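Local coordinates for protein arginine decarboxylase (Campylobacter jejuni subsp. jejuni, PDB 3NZP) that probably catalyses the pyridoxal-phosphate-dependent decarboxylation of arginine to agmatine, a step in polyamine biosynthesis, at residues 16-21 and 463-469; 140-144 and 165-170; 362-366 and 408-412; 553-557 and 599-604. One frame throughout, in Å; residues are numbered along the deposited sequence.

Overall arrangement
Along the chain, interaction 1 encloses interactions 2 and 3, which follow one another, and interaction 4 opens only after interaction 1 has closed. Interaction 2 joins two outer helices of the barrel that binds pyridoxal phosphate, whereas interaction 3 lies in the helical bundle domain, with centres 78 Å apart on opposite sides of the chain's centre. Interaction 1 fixes the N-terminal hairpin to an edge of the mixed β-sheet, and interaction 4 closes the three helices that follow strand 545-551 of that sheet in the chain; their nearest atoms are about 17 Å apart. Helix 137-148 packs on Phe599 of the second subunit, so interactions 2 and 4 both bear on the dimer interface.

Interaction 1: residues 16-21 and 463-469; sequences IKNGKV and MPLDRLD
A β-hairpin, strands 14-16 and 21-23, sets its connecting loop at Gly19 and Lys20 against Leu465 to Asp469, the chain leaving strand 462-464 of the mixed β-sheet. Two backbone hydrogen bonds join them. Leu468 N donates to Gly19 O at 2.6 Å and nearly straight (168° at the hydrogen), while Val21 N reaches Leu465 O at 3.1 Å along a more bent path (141°), from above the carbonyl plane. The two bonds run in opposite directions, each chain giving one N-H and one carbonyl.

Apolar side chains pack beside these bonds. Leu468, with CG turned beside its own backbone N (chi1 -66°), puts CD1 against Ile16 CG2 at 3.5 Å and Val21 CB at 4.1 Å, its side chain crossing that of Ile16 at about a right angle. Helix 31-40 adds Ile31, Ile32 and Val35 around Leu465. The charged ends look elsewhere: Arg467 forms a salt bridge with Glu507, and Lys20 has a long, weak ion pair with Asp33. The selenomethionine Met463 completes the apolar patch with its terminal methyl, CE lying 4.0 Å from Val21 CB and 4.1 Å from Ile16 CD1.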
loop_
_atom_site.group_PDB
_atom_site.type_symbol
_atom_site.label_atom_id
_atom_site.label_comp_id
_atom_site.label_asym_id
_atom_site.label_seq_id
_atom_site.Cartn_x
_atom_site.Cartn_y
_atom_site.Cartn_z
ATOM N N ILE B 16 21.401 23.652 -6.524
ATOM C CA ILE B 16 22.629 22.908 -6.759
ATOM C C ILE B 16 23.838 23.819 -6.582
ATOM O O ILE B 16 23.943 24.858 -7.229
ATOM C CB ILE B 16 22.663 22.314 -8.172
ATOM C CG1 ILE B 16 21.424 21.444 -8.413
ATOM C CG2 ILE B 16 23.921 21.483 -8.331
ATOM C CD1 ILE B 16 21.352 20.826 -9.808
ATOM N N LYS B 17 24.752 23.421 -5.704
ATOM C CA LYS B 17 25.945 24.215 -5.422
ATOM C C LYS B 17 27.191 23.667 -6.092
ATOM O O LYS B 17 27.313 23.669 -7.322
ATOM C CB LYS B 17 26.184 24.279 -3.918
ATOM C CG LYS B 17 26.848 25.564 -3.452
ATOM C CD LYS B 17 25.946 26.771 -3.722
ATOM C CE LYS B 17 26.495 28.052 -3.081
ATOM N NZ LYS B 17 26.703 27.928 -1.599
ATOM N N ASN B 18 28.127 23.197 -5.278
ATOM C CA ASN B 18 29.369 22.657 -5.810
ATOM C C ASN B 18 29.136 21.264 -6.329
ATOM O O ASN B 18 29.686 20.305 -5.802
ATOM C CB ASN B 18 30.429 22.617 -4.724
ATOM C CG ASN B 18 30.461 23.882 -3.923
ATOM O OD1 ASN B 18 30.635 24.972 -4.472
ATOM N ND2 ASN B 18 30.275 23.756 -2.609
ATOM N N GLY B 19 28.311 21.156 -7.364
ATOM C CA GLY B 19 28.021 19.852 -7.930
ATOM C C GLY B 19 27.201 18.987 -6.985
ATOM O O GLY B 19 27.118 17.777 -7.164
ATOM N N LYS B 20 26.594 19.604 -5.979
ATOM C CA LYS B 20 25.792 18.865 -5.020
ATOM C C LYS B 20 24.525 19.627 -4.634
ATOM O O LYS B 20 24.548 20.846 -4.473
ATOM C CB LYS B 20 26.623 18.572 -3.771
ATOM C CG LYS B 20 27.386 19.776 -3.263
ATOM C CD LYS B 20 28.180 19.458 -2.005
ATOM C CE LYS B 20 29.277 18.438 -2.246
ATOM N NZ LYS B 20 30.062 18.235 -0.990
ATOM N N VAL B 21 23.417 18.906 -4.492
ATOM C CA VAL B 21 22.152 19.528 -4.119
ATOM C C VAL B 21 22.162 19.938 -2.633
ATOM O O VAL B 21 22.636 19.187 -1.773
ATOM C CB VAL B 21 20.969 18.560 -4.416
ATOM C CG1 VAL B 21 21.218 17.230 -3.754
ATOM C CG2 VAL B 21 19.656 19.156 -3.929
HETATM N N MSE B 463 17.160 12.362 -7.946
HETATM C CA MSE B 463 18.425 12.929 -8.416
HETATM C C MSE B 463 19.554 12.628 -7.435
HETATM O O MSE B 463 19.326 12.562 -6.224
HETATM C CB MSE B 463 18.325 14.443 -8.573
HETATM C CG MSE B 463 18.287 15.172 -7.252
HETATM SE SE MSE B 463 18.272 17.079 -7.480
HETATM C CE MSE B 463 20.092 17.321 -8.083
ATOM N N PRO B 464 20.784 12.444 -7.938
ATOM C CA PRO B 464 21.930 12.149 -7.080
ATOM C C PRO B 464 22.191 13.300 -6.127
ATOM O O PRO B 464 21.833 14.438 -6.419
ATOM C CB PRO B 464 23.065 11.979 -8.071
ATOM C CG PRO B 464 22.364 11.500 -9.298
ATOM C CD PRO B 464 21.173 12.392 -9.352
ATOM N N LEU B 465 22.827 13.015 -4.999
ATOM C CA LEU B 465 23.103 14.065 -4.035
ATOM C C LEU B 465 24.309 14.925 -4.369
ATOM O O LEU B 465 24.446 16.041 -3.864
ATOM C CB LEU B 465 23.282 13.473 -2.644
ATOM C CG LEU B 465 21.988 13.366 -1.832
ATOM C CD1 LEU B 465 20.994 12.482 -2.565
ATOM C CD2 LEU B 465 22.309 12.806 -0.450
ATOM N N ASP B 466 25.180 14.403 -5.221
ATOM C CA ASP B 466 26.386 15.116 -5.605
ATOM C C ASP B 466 26.801 14.692 -7.003
ATOM O O ASP B 466 26.090 13.942 -7.679
ATOM C CB ASP B 466 27.510 14.799 -4.617
ATOM C CG ASP B 466 28.000 13.362 -4.729
ATOM O OD1 ASP B 466 28.910 12.972 -3.959
ATOM O OD2 ASP B 466 27.480 12.610 -5.589
ATOM N N ARG B 467 27.968 15.171 -7.422
ATOM C CA ARG B 467 28.512 14.863 -8.737
ATOM C C ARG B 467 27.620 15.477 -9.823
ATOM O O ARG B 467 27.557 14.985 -10.949
ATOM C CB ARG B 467 28.601 13.348 -8.911
ATOM C CG ARG B 467 29.827 12.889 -9.667
ATOM C CD ARG B 467 29.810 11.387 -9.835
ATOM N NE ARG B 467 29.809 10.716 -8.538
ATOM C CZ ARG B 467 30.894 10.239 -7.937
ATOM N NH1 ARG B 467 30.781 9.650 -6.748
ATOM N NH2 ARG B 467 32.080 10.335 -8.536
ATOM N N LEU B 468 26.947 16.570 -9.471
ATOM C CA LEU B 468 26.038 17.274 -10.378
ATOM C C LEU B 468 26.751 18.180 -11.368
ATOM O O LEU B 468 26.194 18.526 -12.415
ATOM C CB LEU B 468 25.033 18.092 -9.564
ATOM C CG LEU B 468 24.078 17.227 -8.738
ATOM C CD1 LEU B 468 23.336 18.083 -7.710
ATOM C CD2 LEU B 468 23.115 16.519 -9.688
ATOM N N ASP B 469 27.974 18.576 -11.021
ATOM C CA ASP B 469 28.785 19.431 -11.886
ATOM C C ASP B 469 29.218 18.632 -13.124
ATOM O O ASP B 469 29.680 19.200 -14.110
ATOM C CB ASP B 469 30.002 19.943 -11.110
ATOM C CG ASP B 469 30.774 18.823 -10.416
ATOM O OD1 ASP B 469 31.597 19.133 -9.527
ATOM O OD2 ASP B 469 30.566 17.637 -10.751
#

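Interaction 2: residues 140-144 and 165-170; sequences INIGF and AIIDIA
Ile169 meets Ile140 and Phe144 at the centre of a helix-helix contact in the (β/α)8 barrel, where helices 137-148 and 160-170 follow strands 128-131 and 152-157 as successive outer helices. The short segments approach to 10.5 Å between axes, with 54° between their directions, and side chains bridge most of the gap.

In the first shell, Ile169 CD1 touches Ile140 CG2 and Phe144 CD2, each at 3.3 Å, and also lies near the Asn141 amide. The Ile169 and Phe144 side chains run past each other in opposite directions. The methyl meets the ring obliquely, whereas Ile166 CG2 comes to the ring edge, near its plane, 4.0 Å from Phe144 CE2. Farther out on the ring, Phe144 CZ is 3.5 Å from Ala170 CA, again at an oblique approach. Ile140 works with two branches: CG2 meets Ile166 CG1 at 3.8 Å, while CD1, at the end of an extended chain (chi2 180°), reaches Ala165 CB at 3.4 Å.

The next shell comes from the barrel wall and a loop. Leu155 of strand 152-157 touches both Ile140 and Ile166, and Ile157 of the same strand also touches Ile166, tying the helices to the barrel wall; Arg173 and Pro178 pack on Phe144. Away from the contact, Ile142 packs on Phe599 of the second subunit. Within helix 137-148, Ile140 O accepts the Phe144 N bond at 2.9 Å and lies in the plane of the Phe144 ring, at its edge.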
loop_
_atom_site.group_PDB
_atom_site.type_symbol
_atom_site.label_atom_id
_atom_site.label_comp_id
_atom_site.label_asym_id
_atom_site.label_seq_id
_atom_site.Cartn_x
_atom_site.Cartn_y
_atom_site.Cartn_z
ATOM N N ILE B 140 -18.103 11.838 19.340
ATOM C CA ILE B 140 -18.801 13.098 19.546
ATOM C C ILE B 140 -18.523 13.615 20.953
ATOM O O ILE B 140 -18.212 14.793 21.151
ATOM C CB ILE B 140 -20.316 12.922 19.347
ATOM C CG1 ILE B 140 -20.568 12.395 17.932
ATOM C CG2 ILE B 140 -21.043 14.237 19.549
ATOM C CD1 ILE B 140 -22.023 12.182 17.603
ATOM N N ASN B 141 -18.614 12.720 21.931
ATOM C CA ASN B 141 -18.362 13.094 23.310
ATOM C C ASN B 141 -16.977 13.660 23.498
ATOM O O ASN B 141 -16.809 14.732 24.087
ATOM C CB ASN B 141 -18.560 11.905 24.227
ATOM C CG ASN B 141 -19.932 11.885 24.813
ATOM O OD1 ASN B 141 -20.314 12.810 25.525
ATOM N ND2 ASN B 141 -20.700 10.842 24.509
ATOM N N ILE B 142 -15.969 12.958 23.011
ATOM C CA ILE B 142 -14.623 13.466 23.163
ATOM C C ILE B 142 -14.481 14.810 22.448
ATOM O O ILE B 142 -13.707 15.670 22.875
ATOM C CB ILE B 142 -13.588 12.454 22.635
ATOM C CG1 ILE B 142 -12.231 13.133 22.476
ATOM C CG2 ILE B 142 -14.044 11.881 21.332
ATOM C CD1 ILE B 142 -11.175 12.205 21.947
ATOM N N GLY B 143 -15.244 15.004 21.372
ATOM C CA GLY B 143 -15.181 16.272 20.653
ATOM C C GLY B 143 -15.662 17.367 21.584
ATOM O O GLY B 143 -15.103 18.467 21.643
ATOM N N PHE B 144 -16.722 17.029 22.314
ATOM C CA PHE B 144 -17.332 17.907 23.302
ATOM C C PHE B 144 -16.336 18.213 24.401
ATOM O O PHE B 144 -16.166 19.376 24.784
ATOM C CB PHE B 144 -18.553 17.233 23.928
ATOM C CG PHE B 144 -19.862 17.709 23.384
ATOM C CD1 PHE B 144 -20.577 18.710 24.034
ATOM C CD2 PHE B 144 -20.381 17.165 22.217
ATOM C CE1 PHE B 144 -21.794 19.167 23.521
ATOM C CE2 PHE B 144 -21.592 17.613 21.698
ATOM C CZ PHE B 144 -22.299 18.615 22.352
ATOM N N ALA B 165 -27.331 12.720 16.950
ATOM C CA ALA B 165 -26.463 12.270 18.026
ATOM C C ALA B 165 -25.900 13.463 18.797
ATOM O O ALA B 165 -25.932 13.485 20.023
ATOM C CB ALA B 165 -25.329 11.436 17.457
ATOM N N ILE B 166 -25.382 14.452 18.075
ATOM C CA ILE B 166 -24.829 15.631 18.719
ATOM C C ILE B 166 -25.897 16.332 19.545
ATOM O O ILE B 166 -25.698 16.620 20.727
ATOM C CB ILE B 166 -24.285 16.622 17.688
ATOM C CG1 ILE B 166 -23.112 15.993 16.949
ATOM C CG2 ILE B 166 -23.849 17.910 18.367
ATOM C CD1 ILE B 166 -22.457 16.930 15.999
ATOM N N ILE B 167 -27.034 16.608 18.913
ATOM C CA ILE B 167 -28.153 17.273 19.578
ATOM C C ILE B 167 -28.456 16.591 20.907
ATOM O O ILE B 167 -28.620 17.255 21.930
ATOM C CB ILE B 167 -29.408 17.246 18.683
ATOM C CG1 ILE B 167 -29.205 18.195 17.501
ATOM C CG2 ILE B 167 -30.628 17.629 19.484
ATOM C CD1 ILE B 167 -30.273 18.099 16.441
ATOM N N ASP B 168 -28.525 15.265 20.886
ATOM C CA ASP B 168 -28.791 14.495 22.089
ATOM C C ASP B 168 -27.743 14.690 23.149
ATOM O O ASP B 168 -28.037 15.205 24.217
ATOM C CB ASP B 168 -28.879 13.013 21.770
ATOM C CG ASP B 168 -30.156 12.662 21.071
ATOM O OD1 ASP B 168 -30.842 13.609 20.612
ATOM O OD2 ASP B 168 -30.473 11.448 20.972
ATOM N N ILE B 169 -26.515 14.274 22.865
ATOM C CA ILE B 169 -25.479 14.402 23.872
ATOM C C ILE B 169 -25.189 15.859 24.189
ATOM O O ILE B 169 -24.442 16.159 25.116
ATOM C CB ILE B 169 -24.145 13.714 23.469
ATOM C CG1 ILE B 169 -23.253 14.704 22.751
ATOM C CG2 ILE B 169 -24.387 12.509 22.575
ATOM C CD1 ILE B 169 -21.835 14.253 22.741
ATOM N N ALA B 170 -25.781 16.766 23.426
ATOM C CA ALA B 170 -25.564 18.187 23.658
ATOM C C ALA B 170 -26.201 18.588 24.978
ATOM O O ALA B 170 -25.587 19.273 25.810
ATOM C CB ALA B 170 -26.172 18.992 22.523
#

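Interaction 3: residues 362-366 and 408-412; sequences LYDLY and LTHLI
Ile412 and Tyr366 form the closely packed end of this contact. Ile412 CG1 lies 3.6 Å from Tyr366 CB, and its CD1 touches two leucines of the other helix, 3.7 Å from Leu365 CB and 4.1 Å from Leu362 CD2. Tyr366 carries CG opposite its backbone N (chi1 -175°), which sends the ring across to the partner helix. There Leu411 CB sits over one ring face in a CH-pi contact, 4.0 Å from the centroid and 30° off the normal.

Both segments belong to the helical bundle domain, as the first and third of its successive helices 357-368, 374-392 and 399-420. They run in nearly the same direction, 20° apart, with 9.6 Å between the short axes. The intervening helix 374-392 covers one flank, touching Leu362 with His384 and Ile388, and Ile412 with Ser381.

On the other flank the tyrosines are partly exposed, though Leu408 is buried. Tyr363 starts away from the partner, yet its ring returns across Leu408 at a longer distance, CE1 being 3.9 Å from Leu408 CD1 while CD2 of the same leucine stands over a ring face. Tyr366 spans both regions: beyond its packed CB and ring face, its outer part meets Lys415 in a cation-pi contact and Glu346 OE1 through a weak hydrogen bond from OH.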
loop_
_atom_site.group_PDB
_atom_site.type_symbol
_atom_site.label_atom_id
_atom_site.label_comp_id
_atom_site.label_asym_id
_atom_site.label_seq_id
_atom_site.Cartn_x
_atom_site.Cartn_y
_atom_site.Cartn_z
ATOM N N LEU B 362 24.322 -14.664 -37.395
ATOM C CA LEU B 362 24.520 -13.576 -36.457
ATOM C C LEU B 362 25.946 -13.043 -36.587
ATOM O O LEU B 362 26.165 -11.836 -36.469
ATOM C CB LEU B 362 24.242 -14.032 -35.026
ATOM C CG LEU B 362 22.762 -14.090 -34.634
ATOM C CD1 LEU B 362 22.589 -14.873 -33.353
ATOM C CD2 LEU B 362 22.221 -12.686 -34.478
ATOM N N TYR B 363 26.913 -13.929 -36.842
ATOM C CA TYR B 363 28.304 -13.491 -37.000
ATOM C C TYR B 363 28.417 -12.571 -38.202
ATOM O O TYR B 363 28.826 -11.416 -38.083
ATOM C CB TYR B 363 29.258 -14.672 -37.213
ATOM C CG TYR B 363 29.863 -15.237 -35.951
ATOM C CD1 TYR B 363 29.225 -16.265 -35.255
ATOM C CD2 TYR B 363 31.073 -14.751 -35.444
ATOM C CE1 TYR B 363 29.769 -16.808 -34.080
ATOM C CE2 TYR B 363 31.629 -15.289 -34.261
ATOM C CZ TYR B 363 30.965 -16.322 -33.589
ATOM O OH TYR B 363 31.478 -16.886 -32.445
ATOM N N ASP B 364 28.046 -13.111 -39.359
ATOM C CA ASP B 364 28.078 -12.391 -40.627
ATOM C C ASP B 364 27.476 -11.006 -40.498
ATOM O O ASP B 364 27.940 -10.060 -41.127
ATOM C CB ASP B 364 27.307 -13.178 -41.675
ATOM C CG ASP B 364 27.780 -14.596 -41.775
ATOM O OD1 ASP B 364 27.101 -15.413 -42.432
ATOM O OD2 ASP B 364 28.841 -14.890 -41.189
ATOM N N LEU B 365 26.426 -10.899 -39.694
ATOM C CA LEU B 365 25.771 -9.626 -39.488
ATOM C C LEU B 365 26.661 -8.676 -38.711
ATOM O O LEU B 365 26.823 -7.514 -39.088
ATOM C CB LEU B 365 24.465 -9.824 -38.734
ATOM C CG LEU B 365 23.219 -9.986 -39.601
ATOM C CD1 LEU B 365 23.460 -11.045 -40.668
ATOM C CD2 LEU B 365 22.041 -10.348 -38.707
ATOM N N TYR B 366 27.239 -9.180 -37.625
ATOM C CA TYR B 366 28.112 -8.376 -36.782
ATOM C C TYR B 366 29.299 -7.841 -37.581
ATOM O O TYR B 366 29.815 -6.760 -37.300
ATOM C CB TYR B 366 28.602 -9.203 -35.581
ATOM C CG TYR B 366 29.429 -8.416 -34.576
ATOM C CD1 TYR B 366 28.983 -7.183 -34.092
ATOM C CD2 TYR B 366 30.652 -8.905 -34.104
ATOM C CE1 TYR B 366 29.727 -6.454 -33.168
ATOM C CE2 TYR B 366 31.408 -8.184 -33.176
ATOM C CZ TYR B 366 30.937 -6.957 -32.712
ATOM O OH TYR B 366 31.663 -6.220 -31.798
ATOM N N LEU B 408 26.053 -11.874 -29.281
ATOM C CA LEU B 408 26.157 -11.368 -30.649
ATOM C C LEU B 408 25.056 -10.348 -30.900
ATOM O O LEU B 408 25.314 -9.236 -31.360
ATOM C CB LEU B 408 26.046 -12.535 -31.648
ATOM C CG LEU B 408 27.297 -13.400 -31.805
ATOM C CD1 LEU B 408 26.961 -14.768 -32.377
ATOM C CD2 LEU B 408 28.262 -12.657 -32.696
ATOM N N THR B 409 23.829 -10.740 -30.577
ATOM C CA THR B 409 22.685 -9.876 -30.761
ATOM C C THR B 409 22.935 -8.538 -30.097
ATOM O O THR B 409 22.708 -7.489 -30.701
ATOM C CB THR B 409 21.447 -10.513 -30.171
ATOM O OG1 THR B 409 21.229 -11.779 -30.806
ATOM C CG2 THR B 409 20.245 -9.625 -30.379
ATOM N N HIS B 410 23.416 -8.568 -28.857
ATOM C CA HIS B 410 23.704 -7.324 -28.156
ATOM C C HIS B 410 24.801 -6.546 -28.853
ATOM O O HIS B 410 24.670 -5.341 -29.069
ATOM C CB HIS B 410 24.097 -7.590 -26.711
ATOM C CG HIS B 410 22.926 -7.697 -25.792
ATOM N ND1 HIS B 410 21.970 -8.683 -25.916
ATOM C CD2 HIS B 410 22.527 -6.908 -24.768
ATOM C CE1 HIS B 410 21.029 -8.492 -25.008
ATOM N NE2 HIS B 410 21.343 -7.421 -24.299
ATOM N N LEU B 411 25.883 -7.227 -29.212
ATOM C CA LEU B 411 26.970 -6.550 -29.904
ATOM C C LEU B 411 26.448 -5.895 -31.186
ATOM O O LEU B 411 26.756 -4.738 -31.473
ATOM C CB LEU B 411 28.089 -7.537 -30.245
ATOM C CG LEU B 411 28.956 -8.029 -29.081
ATOM C CD1 LEU B 411 29.958 -9.089 -29.565
ATOM C CD2 LEU B 411 29.680 -6.840 -28.479
ATOM N N ILE B 412 25.650 -6.641 -31.949
ATOM C CA ILE B 412 25.085 -6.145 -33.198
ATOM C C ILE B 412 24.176 -4.955 -32.959
ATOM O O ILE B 412 24.225 -3.968 -33.690
ATOM C CB ILE B 412 24.307 -7.246 -33.924
ATOM C CG1 ILE B 412 25.295 -8.243 -34.527
ATOM C CG2 ILE B 412 23.416 -6.649 -34.994
ATOM C CD1 ILE B 412 24.662 -9.495 -35.062
#

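Interaction 4: residues 553-557 and 599-604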
loop_
_atom_site.group_PDB
_atom_site.type_symbol
_atom_site.label_atom_id
_atom_site.label_comp_id
_atom_site.label_asym_id
_atom_site.label_seq_id
_atom_site.Cartn_x
_atom_site.Cartn_y
_atom_site.Cartn_z
ATOM N N ALA B 553 16.645 3.007 12.997
ATOM C CA ALA B 553 15.815 1.937 12.457
ATOM C C ALA B 553 15.794 0.717 13.376
ATOM O O ALA B 553 16.834 0.307 13.904
ATOM C CB ALA B 553 16.325 1.544 11.092
ATOM N N GLN B 554 14.612 0.132 13.562
ATOM C CA GLN B 554 14.444 -1.044 14.425
ATOM C C GLN B 554 15.397 -2.193 14.142
ATOM O O GLN B 554 15.844 -2.388 13.013
ATOM C CB GLN B 554 13.034 -1.604 14.288
ATOM C CG GLN B 554 11.990 -0.920 15.097
ATOM C CD GLN B 554 10.744 -1.770 15.210
ATOM O OE1 GLN B 554 10.261 -2.331 14.208
ATOM N NE2 GLN B 554 10.215 -1.883 16.428
ATOM N N SER B 555 15.700 -2.980 15.161
ATOM C CA SER B 555 16.563 -4.125 14.940
ATOM C C SER B 555 15.650 -5.272 14.547
ATOM O O SER B 555 14.445 -5.254 14.838
ATOM C CB SER B 555 17.317 -4.503 16.216
ATOM O OG SER B 555 16.432 -5.085 17.155
ATOM N N ILE B 556 16.223 -6.273 13.888
ATOM C CA ILE B 556 15.463 -7.449 13.464
ATOM C C ILE B 556 14.604 -7.960 14.619
ATOM O O ILE B 556 13.413 -8.218 14.458
ATOM C CB ILE B 556 16.421 -8.555 13.022
ATOM C CG1 ILE B 556 17.064 -8.177 11.705
ATOM C CG2 ILE B 556 15.671 -9.859 12.857
ATOM C CD1 ILE B 556 18.112 -9.161 11.316
ATOM N N LEU B 557 15.242 -8.093 15.780
ATOM C CA LEU B 557 14.584 -8.552 16.997
ATOM C C LEU B 557 13.349 -7.709 17.303
ATOM O O LEU B 557 12.269 -8.249 17.528
ATOM C CB LEU B 557 15.561 -8.480 18.167
ATOM C CG LEU B 557 15.676 -9.746 19.016
ATOM C CD1 LEU B 557 15.719 -10.949 18.110
ATOM C CD2 LEU B 557 16.927 -9.683 19.882
ATOM N N PHE B 599 23.782 -9.846 14.763
ATOM C CA PHE B 599 22.826 -9.687 13.659
ATOM C C PHE B 599 21.406 -9.437 14.129
ATOM O O PHE B 599 20.623 -8.793 13.436
ATOM C CB PHE B 599 22.831 -10.922 12.753
ATOM C CG PHE B 599 24.189 -11.276 12.223
ATOM C CD1 PHE B 599 25.076 -10.275 11.813
ATOM C CD2 PHE B 599 24.594 -12.606 12.138
ATOM C CE1 PHE B 599 26.352 -10.594 11.336
ATOM C CE2 PHE B 599 25.869 -12.934 11.663
ATOM C CZ PHE B 599 26.747 -11.927 11.260
ATOM N N LEU B 600 21.083 -9.962 15.303
ATOM C CA LEU B 600 19.760 -9.805 15.871
ATOM C C LEU B 600 19.511 -8.375 16.325
ATOM O O LEU B 600 18.399 -7.849 16.190
ATOM C CB LEU B 600 19.579 -10.768 17.049
ATOM C CG LEU B 600 18.812 -12.063 16.778
ATOM C CD1 LEU B 600 19.348 -12.744 15.544
ATOM C CD2 LEU B 600 18.918 -12.971 17.983
ATOM N N ASN B 601 20.553 -7.749 16.857
ATOM C CA ASN B 601 20.453 -6.385 17.344
ATOM C C ASN B 601 20.817 -5.356 16.280
ATOM O O ASN B 601 21.134 -4.212 16.587
ATOM C CB ASN B 601 21.333 -6.218 18.580
ATOM C CG ASN B 601 20.727 -6.871 19.814
ATOM O OD1 ASN B 601 19.753 -6.366 20.383
ATOM N ND2 ASN B 601 21.296 -8.002 20.231
ATOM N N ASP B 602 20.751 -5.767 15.023
ATOM C CA ASP B 602 21.077 -4.880 13.924
ATOM C C ASP B 602 19.855 -4.705 13.013
ATOM O O ASP B 602 18.983 -5.571 12.978
ATOM C CB ASP B 602 22.253 -5.475 13.150
ATOM C CG ASP B 602 22.959 -4.455 12.291
ATOM O OD1 ASP B 602 23.858 -4.862 11.518
ATOM O OD2 ASP B 602 22.624 -3.251 12.388
ATOM N N ASN B 603 19.774 -3.586 12.292
ATOM C CA ASN B 603 18.633 -3.348 11.397
ATOM C C ASN B 603 18.703 -4.344 10.252
ATOM O O ASN B 603 19.767 -4.914 9.974
ATOM C CB ASN B 603 18.652 -1.926 10.842
ATOM C CG ASN B 603 19.846 -1.674 9.968
ATOM O OD1 ASN B 603 19.712 -1.443 8.761
ATOM N ND2 ASN B 603 21.037 -1.733 10.566
ATOM N N GLY B 604 17.577 -4.533 9.571
ATOM C CA GLY B 604 17.525 -5.501 8.488
ATOM C C GLY B 604 17.939 -5.036 7.109
ATOM O O GLY B 604 17.808 -5.774 6.131
#
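Ile556 and Leu557 offer successive backbone N-H groups to the opposite segment, and both hydrogen bonds between the segments come from them. Ile556 N reaches Asp602 O at 3.0 Å (162° at the hydrogen), tilted from the carbonyl plane. Leu557 N lies in the plane of the Leu600 carbonyl, with its bond to Leu600 O 3.2 Å long and similarly straight (166°).

Weaker CA-H...O contacts extend the join toward the loops. Asn603 CA and Gln554 O are 3.4 Å apart, and Ser555 CA stands equally far, 3.4 Å, from Asp602 O.

These donors occupy the first turn of helix 556-562, while Leu600 ends helix 586-600, so the contact closes a C-terminal run of three helices by bringing the start of the first to the end of the last. Ser555 is the N-cap: its OG, lying between the backbone N and the carbonyl carbon (chi1 72°), binds Asp558 N and caps the first turn.

Among the apolar groups, Leu557 CD1 packs on Leu600 CG at 3.5 Å, the two side chains meeting at a slant, and Met571 of helix 567-579 touches both leucines. Leu117 of the second subunit packs on Ile556 and Leu600, placing this junction at the dimer interface. Within 599-604, Asp602 OD2 receives two weak bonds, from Asn603 N and Asn603 ND2, each 2.9 Å long.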